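Local coordinates for probable outer membrane protein (Pseudomonas aeruginosa, PDB 3DWO) that probably carries long-chain fatty acids or other hydrophobic compounds across the outer membrane, as a beta-barrel channel of the FadL family, at residues P330-G342 with G356-D370. Residues are numbered along the deposited sequence; the frame is centred on the assembly and turned at random.
With C8E ((hydroxyethyloxy)tri(ethyloxy)octane), chain D; C8E ((hydroxyethyloxy)tri(ethyloxy)octane), chain K.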
ATOM      1  N   PRO A 330     -15.465   0.411   9.223  1.00 25.11           N
ATOM      2  CA  PRO A 330     -15.778   0.009   7.847  1.00 24.89           C
ATOM      3  C   PRO A 330     -15.025   0.838   6.816  1.00 24.49           C
ATOM      4  O   PRO A 330     -14.840   2.037   6.984  1.00 25.96           O
ATOM      5  CB  PRO A 330     -17.287   0.222   7.758  1.00 26.06           C
ATOM      6  CG  PRO A 330     -17.747   0.115   9.193  1.00 26.99           C
ATOM      7  CD  PRO A 330     -16.674   0.882   9.915  1.00 24.79           C
ATOM      8  N   TYR A 331     -14.583   0.191   5.749  1.00 24.40           N
ATOM      9  CA  TYR A 331     -13.874   0.885   4.694  1.00 23.03           C
ATOM     10  C   TYR A 331     -14.482   0.541   3.346  1.00 21.75           C
ATOM     11  O   TYR A 331     -14.458   1.356   2.427  1.00 21.18           O
ATOM     12  CB  TYR A 331     -12.386   0.534   4.736  1.00 22.67           C
ATOM     13  CG  TYR A 331     -11.631   1.334   5.775  1.00 24.49           C
ATOM     14  CD1 TYR A 331     -11.539   2.723   5.676  1.00 25.06           C
ATOM     15  CD2 TYR A 331     -11.023   0.708   6.865  1.00 24.55           C
ATOM     16  CE1 TYR A 331     -10.858   3.475   6.638  1.00 24.95           C
ATOM     17  CE2 TYR A 331     -10.339   1.450   7.836  1.00 24.00           C
ATOM     18  CZ  TYR A 331     -10.258   2.831   7.716  1.00 26.31           C
ATOM     19  OH  TYR A 331      -9.565   3.566   8.659  1.00 23.28           O
ATOM     20  N   THR A 332     -15.036  -0.665   3.248  1.00 22.23           N
ATOM     21  CA  THR A 332     -15.687  -1.149   2.031  1.00 23.99           C
ATOM     22  C   THR A 332     -15.030  -0.722   0.718  1.00 24.62           C
ATOM     23  O   THR A 332     -15.665  -0.100  -0.132  1.00 25.29           O
ATOM     24  CB  THR A 332     -17.167  -0.712   1.994  1.00 24.84           C
ATOM     25  OG1 THR A 332     -17.250   0.703   2.192  1.00 25.39           O
ATOM     26  CG2 THR A 332     -17.956  -1.408   3.098  1.00 26.08           C
ATOM     27  N   TYR A 333     -13.754  -1.057   0.560  1.00 24.36           N
ATOM     28  CA  TYR A 333     -13.016  -0.736  -0.659  1.00 23.70           C
ATOM     29  C   TYR A 333     -13.688  -1.381  -1.867  1.00 23.93           C
ATOM     30  O   TYR A 333     -14.345  -2.411  -1.741  1.00 21.92           O
ATOM     31  CB  TYR A 333     -11.587  -1.269  -0.557  1.00 22.23           C
ATOM     32  CG  TYR A 333     -10.602  -0.345   0.118  1.00 20.96           C
ATOM     33  CD1 TYR A 333     -11.022   0.641   1.015  1.00 20.76           C
ATOM     34  CD2 TYR A 333      -9.240  -0.471  -0.129  1.00 21.21           C
ATOM     35  CE1 TYR A 333     -10.097   1.483   1.643  1.00 21.43           C
ATOM     36  CE2 TYR A 333      -8.312   0.356   0.492  1.00 22.21           C
ATOM     37  CZ  TYR A 333      -8.743   1.331   1.372  1.00 22.78           C
ATOM     38  OH  TYR A 333      -7.808   2.161   1.951  1.00 23.72           O
ATOM     39  N   ARG A 334     -13.502  -0.778  -3.034  1.00 23.89           N
ATOM     40  CA  ARG A 334     -14.072  -1.299  -4.272  1.00 25.54           C
ATOM     41  C   ARG A 334     -12.975  -1.960  -5.105  1.00 25.00           C
ATOM     42  O   ARG A 334     -11.798  -1.600  -4.998  1.00 22.80           O
ATOM     43  CB  ARG A 334     -14.699  -0.160  -5.095  1.00 27.89           C
ATOM     44  CG  ARG A 334     -13.705   0.930  -5.476  1.00 31.46           C
ATOM     45  CD  ARG A 334     -14.227   1.918  -6.530  1.00 34.36           C
ATOM     46  NE  ARG A 334     -13.186   2.883  -6.907  1.00 36.69           N
ATOM     47  CZ  ARG A 334     -13.307   3.799  -7.867  1.00 38.64           C
ATOM     48  NH1 ARG A 334     -14.431   3.893  -8.571  1.00 39.32           N
ATOM     49  NH2 ARG A 334     -12.299   4.625  -8.128  1.00 37.24           N
ATOM     50  N   ASN A 335     -13.358  -2.931  -5.930  1.00 24.45           N
ATOM     51  CA  ASN A 335     -12.389  -3.582  -6.800  1.00 23.86           C
ATOM     52  C   ASN A 335     -11.874  -2.493  -7.727  1.00 24.60           C
ATOM     53  O   ASN A 335     -12.568  -1.504  -7.971  1.00 23.80           O
ATOM     54  CB  ASN A 335     -13.036  -4.704  -7.602  1.00 22.87           C
ATOM     55  CG  ASN A 335     -13.396  -5.888  -6.741  1.00 24.42           C
ATOM     56  OD1 ASN A 335     -12.783  -6.112  -5.694  1.00 25.46           O
ATOM     57  ND2 ASN A 335     -14.378  -6.664  -7.179  1.00 24.56           N
ATOM     58  N   THR A 336     -10.678  -2.678  -8.269  1.00 24.87           N
ATOM     59  CA  THR A 336     -10.104  -1.641  -9.103  1.00 26.75           C
ATOM     60  C   THR A 336      -9.423  -2.107 -10.393  1.00 27.75           C
ATOM     61  O   THR A 336      -9.123  -3.289 -10.567  1.00 26.92           O
ATOM     62  CB  THR A 336      -9.090  -0.848  -8.273  1.00 25.89           C
ATOM     63  OG1 THR A 336      -8.749   0.359  -8.956  1.00 35.56           O
ATOM     64  CG2 THR A 336      -7.838  -1.672  -8.058  1.00 22.84           C
ATOM     65  N   TRP A 337      -9.187  -1.154 -11.292  1.00 27.50           N
ATOM     66  CA  TRP A 337      -8.523  -1.418 -12.563  1.00 27.55           C
ATOM     67  C   TRP A 337      -7.343  -0.472 -12.696  1.00 27.69           C
ATOM     68  O   TRP A 337      -7.376   0.649 -12.194  1.00 26.48           O
ATOM     69  CB  TRP A 337      -9.458  -1.174 -13.759  1.00 28.15           C
ATOM     70  CG  TRP A 337     -10.446  -2.269 -14.038  1.00 29.18           C
ATOM     71  CD1 TRP A 337     -11.758  -2.307 -13.664  1.00 32.75           C
ATOM     72  CD2 TRP A 337     -10.194  -3.490 -14.741  1.00 29.52           C
ATOM     73  NE1 TRP A 337     -12.341  -3.478 -14.088  1.00 32.75           N
ATOM     74  CE2 TRP A 337     -11.402  -4.223 -14.752  1.00 31.92           C
ATOM     75  CE3 TRP A 337      -9.064  -4.040 -15.362  1.00 30.19           C
ATOM     76  CZ2 TRP A 337     -11.512  -5.476 -15.359  1.00 31.89           C
ATOM     77  CZ3 TRP A 337      -9.171  -5.285 -15.963  1.00 30.04           C
ATOM     78  CH2 TRP A 337     -10.388  -5.991 -15.957  1.00 32.05           C
ATOM     79  N   THR A 338      -6.300  -0.931 -13.372  1.00 27.71           N
ATOM     80  CA  THR A 338      -5.129  -0.111 -13.614  1.00 30.94           C
ATOM     81  C   THR A 338      -4.668  -0.448 -15.032  1.00 31.88           C
ATOM     82  O   THR A 338      -4.298  -1.583 -15.332  1.00 33.31           O
ATOM     83  CB  THR A 338      -4.016  -0.372 -12.544  1.00 31.97           C
ATOM     84  OG1 THR A 338      -2.780   0.227 -12.961  1.00 33.65           O
ATOM     85  CG2 THR A 338      -3.825  -1.839 -12.321  1.00 34.78           C
ATOM     86  N   LEU A 339      -4.738   0.545 -15.913  1.00 32.07           N
ATOM     87  CA  LEU A 339      -4.359   0.360 -17.305  1.00 31.48           C
ATOM     88  C   LEU A 339      -3.087   1.138 -17.608  1.00 30.57           C
ATOM     89  O   LEU A 339      -2.933   2.284 -17.189  1.00 29.34           O
ATOM     90  CB  LEU A 339      -5.489   0.836 -18.220  1.00 33.01           C
ATOM     91  CG  LEU A 339      -6.901   0.425 -17.796  1.00 35.24           C
ATOM     92  CD1 LEU A 339      -7.923   1.108 -18.692  1.00 36.19           C
ATOM     93  CD2 LEU A 339      -7.044  -1.083 -17.862  1.00 36.72           C
ATOM     94  N   ALA A 340      -2.178   0.506 -18.339  1.00 28.34           N
ATOM     95  CA  ALA A 340      -0.918   1.142 -18.686  1.00 27.96           C
ATOM     96  C   ALA A 340      -0.529   0.835 -20.122  1.00 28.40           C
ATOM     97  O   ALA A 340      -0.881  -0.209 -20.672  1.00 26.73           O
ATOM     98  CB  ALA A 340       0.181   0.667 -17.743  1.00 24.46           C
ATOM     99  N   VAL A 341       0.196   1.759 -20.730  1.00 29.39           N
ATOM    100  CA  VAL A 341       0.661   1.577 -22.087  1.00 30.37           C
ATOM    101  C   VAL A 341       1.987   2.301 -22.183  1.00 31.23           C
ATOM    102  O   VAL A 341       2.133   3.415 -21.685  1.00 31.43           O
ATOM    103  CB  VAL A 341      -0.334   2.151 -23.116  1.00 31.55           C
ATOM    104  CG1 VAL A 341      -0.584   3.629 -22.839  1.00 31.52           C
ATOM    105  CG2 VAL A 341       0.213   1.952 -24.521  1.00 31.29           C
ATOM    106  N   GLY A 342       2.961   1.651 -22.804  1.00 32.50           N
ATOM    107  CA  GLY A 342       4.273   2.247 -22.943  1.00 34.23           C
ATOM    108  C   GLY A 342       5.181   1.291 -23.683  1.00 35.52           C
ATOM    109  O   GLY A 342       4.737   0.227 -24.110  1.00 37.57           O
ATOM    110  N   GLY A 356       6.099   5.818 -20.753  1.00 29.52           N
ATOM    111  CA  GLY A 356       4.815   5.182 -20.553  1.00 25.25           C
ATOM    112  C   GLY A 356       3.916   6.001 -19.653  1.00 26.08           C
ATOM    113  O   GLY A 356       4.365   6.942 -18.994  1.00 24.57           O
ATOM    114  N   VAL A 357       2.640   5.639 -19.636  1.00 24.18           N
ATOM    115  CA  VAL A 357       1.652   6.312 -18.816  1.00 24.11           C
ATOM    116  C   VAL A 357       0.664   5.254 -18.341  1.00 25.79           C
ATOM    117  O   VAL A 357       0.489   4.223 -18.990  1.00 25.29           O
ATOM    118  CB  VAL A 357       0.882   7.379 -19.619  1.00 25.21           C
ATOM    119  CG1 VAL A 357       1.844   8.443 -20.136  1.00 22.29           C
ATOM    120  CG2 VAL A 357       0.145   6.714 -20.772  1.00 25.29           C
ATOM    121  N   ALA A 358       0.024   5.506 -17.206  1.00 25.82           N
ATOM    122  CA  ALA A 358      -0.933   4.548 -16.680  1.00 26.38           C
ATOM    123  C   ALA A 358      -2.065   5.233 -15.930  1.00 26.86           C
ATOM    124  O   ALA A 358      -1.925   6.354 -15.447  1.00 27.10           O
ATOM    125  CB  ALA A 358      -0.214   3.547 -15.759  1.00 21.80           C
ATOM    126  N   TYR A 359      -3.201   4.556 -15.866  1.00 28.60           N
ATOM    127  CA  TYR A 359      -4.355   5.065 -15.148  1.00 29.12           C
ATOM    128  C   TYR A 359      -4.598   4.057 -14.040  1.00 27.87           C
ATOM    129  O   TYR A 359      -4.749   2.867 -14.300  1.00 27.67           O
ATOM    130  CB  TYR A 359      -5.568   5.162 -16.068  1.00 31.21           C
ATOM    131  CG  TYR A 359      -6.868   5.306 -15.318  1.00 34.53           C
ATOM    132  CD1 TYR A 359      -7.789   4.260 -15.280  1.00 35.55           C
ATOM    133  CD2 TYR A 359      -7.161   6.466 -14.606  1.00 35.84           C
ATOM    134  CE1 TYR A 359      -8.967   4.360 -14.552  1.00 37.36           C
ATOM    135  CE2 TYR A 359      -8.343   6.578 -13.870  1.00 38.61           C
ATOM    136  CZ  TYR A 359      -9.237   5.519 -13.847  1.00 38.46           C
ATOM    137  OH  TYR A 359     -10.396   5.606 -13.107  1.00 42.43           O
ATOM    138  N   ASP A 360      -4.632   4.539 -12.804  1.00 28.68           N
ATOM    139  CA  ASP A 360      -4.802   3.669 -11.654  1.00 29.08           C
ATOM    140  C   ASP A 360      -5.940   4.124 -10.741  1.00 28.70           C
ATOM    141  O   ASP A 360      -5.858   5.181 -10.122  1.00 27.69           O
ATOM    142  CB  ASP A 360      -3.476   3.627 -10.892  1.00 31.28           C
ATOM    143  CG  ASP A 360      -3.427   2.537  -9.851  1.00 33.08           C
ATOM    144  OD1 ASP A 360      -3.879   1.408 -10.136  1.00 35.12           O
ATOM    145  OD2 ASP A 360      -2.915   2.812  -8.749  1.00 38.06           O
ATOM    146  N   GLN A 361      -6.998   3.317 -10.660  1.00 27.72           N
ATOM    147  CA  GLN A 361      -8.154   3.650  -9.829  1.00 26.98           C
ATOM    148  C   GLN A 361      -7.909   3.410  -8.351  1.00 25.56           C
ATOM    149  O   GLN A 361      -7.312   2.408  -7.969  1.00 24.31           O
ATOM    150  CB  GLN A 361      -9.374   2.815 -10.210  1.00 28.07           C
ATOM    151  CG  GLN A 361      -9.926   3.024 -11.585  1.00 30.80           C
ATOM    152  CD  GLN A 361     -11.197   2.230 -11.780  1.00 31.78           C
ATOM    153  OE1 GLN A 361     -11.275   1.065 -11.391  1.00 29.94           O
ATOM    154  NE2 GLN A 361     -12.201   2.852 -12.386  1.00 34.74           N
ATOM    155  N   THR A 362      -8.400   4.324  -7.521  1.00 23.10           N
ATOM    156  CA  THR A 362      -8.261   4.176  -6.084  1.00 21.64           C
ATOM    157  C   THR A 362      -9.395   3.281  -5.605  1.00 20.90           C
ATOM    158  O   THR A 362     -10.506   3.351  -6.128  1.00 20.20           O
ATOM    159  CB  THR A 362      -8.384   5.524  -5.365  1.00 22.87           C
ATOM    160  OG1 THR A 362      -8.260   5.318  -3.953  1.00 22.44           O
ATOM    161  CG2 THR A 362      -9.744   6.170  -5.662  1.00 20.11           C
ATOM    162  N   PRO A 363      -9.123   2.406  -4.623  1.00 19.47           N
ATOM    163  CA  PRO A 363     -10.156   1.510  -4.093  1.00 19.00           C
ATOM    164  C   PRO A 363     -10.973   2.194  -2.995  1.00 20.52           C
ATOM    165  O   PRO A 363     -11.984   1.662  -2.531  1.00 20.74           O
ATOM    166  CB  PRO A 363      -9.346   0.331  -3.563  1.00 16.58           C
ATOM    167  CG  PRO A 363      -8.115   1.006  -3.049  1.00 17.94           C
ATOM    168  CD  PRO A 363      -7.785   1.988  -4.161  1.00 19.22           C
ATOM    169  N   THR A 364     -10.527   3.375  -2.577  1.00 20.16           N
ATOM    170  CA  THR A 364     -11.231   4.117  -1.536  1.00 21.24           C
ATOM    171  C   THR A 364     -12.474   4.760  -2.140  1.00 22.63           C
ATOM    172  O   THR A 364     -12.585   4.882  -3.357  1.00 20.51           O
ATOM    173  CB  THR A 364     -10.343   5.237  -0.944  1.00 21.80           C
ATOM    174  OG1 THR A 364     -10.017   6.185  -1.970  1.00 19.19           O
ATOM    175  CG2 THR A 364      -9.038   4.649  -0.374  1.00 21.58           C
ATOM    176  N   HIS A 365     -13.425   5.135  -1.292  1.00 24.47           N
ATOM    177  CA  HIS A 365     -14.625   5.810  -1.769  1.00 26.97           C
ATOM    178  C   HIS A 365     -15.042   6.834  -0.737  1.00 26.62           C
ATOM    179  O   HIS A 365     -14.743   6.688   0.453  1.00 26.24           O
ATOM    180  CB  HIS A 365     -15.765   4.824  -2.106  1.00 30.14           C
ATOM    181  CG  HIS A 365     -16.331   4.079  -0.938  1.00 31.40           C
ATOM    182  ND1 HIS A 365     -17.621   4.274  -0.490  1.00 33.92           N
ATOM    183  CD2 HIS A 365     -15.824   3.071  -0.188  1.00 34.37           C
ATOM    184  CE1 HIS A 365     -17.888   3.416   0.478  1.00 33.33           C
ATOM    185  NE2 HIS A 365     -16.813   2.674   0.681  1.00 34.39           N
ATOM    186  N   ASN A 366     -15.698   7.881  -1.229  1.00 24.14           N
ATOM    187  CA  ASN A 366     -16.145   9.027  -0.450  1.00 24.67           C
ATOM    188  C   ASN A 366     -16.723   8.818   0.936  1.00 24.81           C
ATOM    189  O   ASN A 366     -16.367   9.540   1.867  1.00 25.94           O
ATOM    190  CB  ASN A 366     -17.139   9.846  -1.281  1.00 25.05           C
ATOM    191  CG  ASN A 366     -16.493  10.490  -2.486  1.00 29.54           C
ATOM    192  OD1 ASN A 366     -15.297  10.310  -2.734  1.00 25.40           O
ATOM    193  ND2 ASN A 366     -17.279  11.252  -3.247  1.00 30.28           N
ATOM    194  N   ALA A 367     -17.625   7.851   1.076  1.00 22.63           N
ATOM    195  CA  ALA A 367     -18.259   7.604   2.361  1.00 21.58           C
ATOM    196  C   ALA A 367     -17.303   7.155   3.458  1.00 20.74           C
ATOM    197  O   ALA A 367     -17.528   7.443   4.635  1.00 19.91           O
ATOM    198  CB  ALA A 367     -19.381   6.573   2.193  1.00 20.06           C
ATOM    199  N   THR A 368     -16.225   6.479   3.081  1.00 20.69           N
ATOM    200  CA  THR A 368     -15.290   5.960   4.081  1.00 21.64           C
ATOM    201  C   THR A 368     -13.844   6.469   4.059  1.00 21.62           C
ATOM    202  O   THR A 368     -13.088   6.222   5.001  1.00 22.28           O
ATOM    203  CB  THR A 368     -15.224   4.422   4.001  1.00 21.86           C
ATOM    204  OG1 THR A 368     -14.677   4.036   2.732  1.00 22.72           O
ATOM    205  CG2 THR A 368     -16.616   3.814   4.139  1.00 20.98           C
ATOM    206  N   ARG A 369     -13.442   7.166   3.007  1.00 20.94           N
ATOM    207  CA  ARG A 369     -12.063   7.636   2.956  1.00 20.03           C
ATOM    208  C   ARG A 369     -11.721   8.505   4.162  1.00 18.91           C
ATOM    209  O   ARG A 369     -12.506   9.366   4.567  1.00 15.85           O
ATOM    210  CB  ARG A 369     -11.798   8.409   1.669  1.00 21.57           C
ATOM    211  CG  ARG A 369     -10.322   8.768   1.441  1.00 23.54           C
ATOM    212  CD  ARG A 369     -10.122   9.185  -0.001  1.00 23.83           C
ATOM    213  NE  ARG A 369     -11.264   9.972  -0.418  1.00 28.48           N
ATOM    214  CZ  ARG A 369     -12.036   9.695  -1.461  1.00 24.71           C
ATOM    215  NH1 ARG A 369     -11.793   8.643  -2.226  1.00 24.11           N
ATOM    216  NH2 ARG A 369     -13.075  10.466  -1.712  1.00 25.78           N
ATOM    217  N   ASP A 370     -10.544   8.268   4.735  1.00 16.73           N
ATOM    218  CA  ASP A 370     -10.098   9.028   5.892  1.00 17.62           C
ATOM    219  C   ASP A 370      -8.652   9.488   5.704  1.00 15.84           C
ATOM    220  O   ASP A 370      -8.046   9.223   4.673  1.00 14.25           O
ATOM    221  CB  ASP A 370     -10.258   8.191   7.166  1.00 20.22           C
ATOM    222  CG  ASP A 370      -9.387   6.959   7.167  1.00 22.63           C
ATOM    223  OD1 ASP A 370      -8.526   6.843   6.269  1.00 25.09           O
ATOM    224  OD2 ASP A 370      -9.555   6.112   8.077  1.00 27.23           O
TER
HETATM  225  C1  C8E D 454      -9.067   4.777   3.304  1.00 50.18           C
HETATM  226  C2  C8E D 454      -8.336   4.454   4.524  1.00 50.76           C
HETATM  227  C3  C8E D 454      -8.066   3.038   4.734  1.00 49.31           C
HETATM  228  C4  C8E D 454      -7.254   2.933   5.934  1.00 50.82           C
HETATM  229  C5  C8E D 454      -6.545   1.628   5.921  1.00 50.43           C
HETATM  230  C6  C8E D 454      -5.405   1.668   6.818  1.00 51.12           C
HETATM  231  C7  C8E D 454      -5.228   0.246   7.060  1.00 52.35           C
HETATM  232  C8  C8E D 454      -3.779  -0.064   7.100  1.00 53.78           C
HETATM  233  O9  C8E D 454      -3.090  -0.800   8.101  1.00 51.56           O
HETATM  234  C10 C8E D 454      -3.106  -0.323   9.433  1.00 51.76           C
HETATM  235  C11 C8E D 454      -2.311  -1.312  10.227  1.00 49.18           C
HETATM  236  O12 C8E D 454      -3.178  -2.273  10.853  1.00 48.77           O
HETATM  237  C13 C8E D 454      -3.243  -2.217  12.312  1.00 46.07           C
HETATM  238  C14 C8E D 454      -4.156  -1.276  13.160  1.00 47.72           C
HETATM  239  O15 C8E D 454      -5.079  -1.549  14.257  1.00 48.48           O
HETATM  240  C16 C8E D 454      -6.419  -1.807  13.788  1.00 47.91           C
HETATM  241  C17 C8E D 454      -7.317  -0.560  13.683  1.00 45.87           C
HETATM  242  O18 C8E D 454      -7.013   0.694  14.329  1.00 46.74           O
HETATM  243  C19 C8E D 454      -7.574   0.806  15.665  1.00 44.79           C
HETATM  244  C20 C8E D 454      -8.533   1.975  16.100  1.00 45.53           C
HETATM  245  O21 C8E D 454      -7.973   3.138  16.730  1.00 42.02           O
HETATM  246  C1  C8E K 461     -12.647   2.274 -16.187  1.00 62.20           C
HETATM  247  C2  C8E K 461     -11.923   1.182 -16.825  1.00 62.78           C
HETATM  248  C3  C8E K 461     -12.759   0.055 -17.238  1.00 63.30           C
HETATM  249  C4  C8E K 461     -11.914  -1.125 -17.239  1.00 63.73           C
HETATM  250  C5  C8E K 461     -12.121  -1.878 -18.501  1.00 63.78           C
HETATM  251  C6  C8E K 461     -10.840  -2.244 -19.080  1.00 63.69           C
HETATM  252  C7  C8E K 461     -11.075  -3.653 -19.342  1.00 64.07           C
HETATM  253  C8  C8E K 461      -9.829  -4.258 -19.844  1.00 63.28           C
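With CG set between its backbone N and carbonyl carbon (chi1 59°) and the chain extended from there to NE, Arg334 reaches the backbone of Thr362. Arg334 NE and NH2 both bond to Thr362 O, which lies in the guanidinium plane 2.8 Å from NE, a side-on grip that holds the flat group in one orientation. Arg334 N also bonds to Pro363 O. Tyr331 starts away from the other segment, but with CG beside its backbone N (chi1 -81°) the end of the ring comes back to Asp370; Tyr331 OH meets the syn side of Asp370 OD2 at 2.6 Å, with ring and carboxylate planes 77° apart. Arg372 also bonds this hydroxyl. Strands 336-346 and 351-360 form an antiparallel beta hairpin in the wall of the FadL-type barrel, and the segments hold part of each: Leu339 with Tyr359 and Val341 with Val357 are hydrogen-bonded pairs. Where regular pairing ends, Gln361 N bonds to Trp337 O and Gln361 OE1 takes Trp337 N (3.0 Å). Beyond the strands, the Tyr333 ring has the Pro363 backbone over one face, near the rim, and lies side by side with the proline ring, Tyr333 CD2 3.5 Å from Pro363 CG, while Thr368 OG1 donates to Tyr331 O (2.7 Å). A detergent tail covers one face of the Tyr331 ring, its C3 3.4 Å from Tyr331 CE1; a second lies over the Trp337 indole.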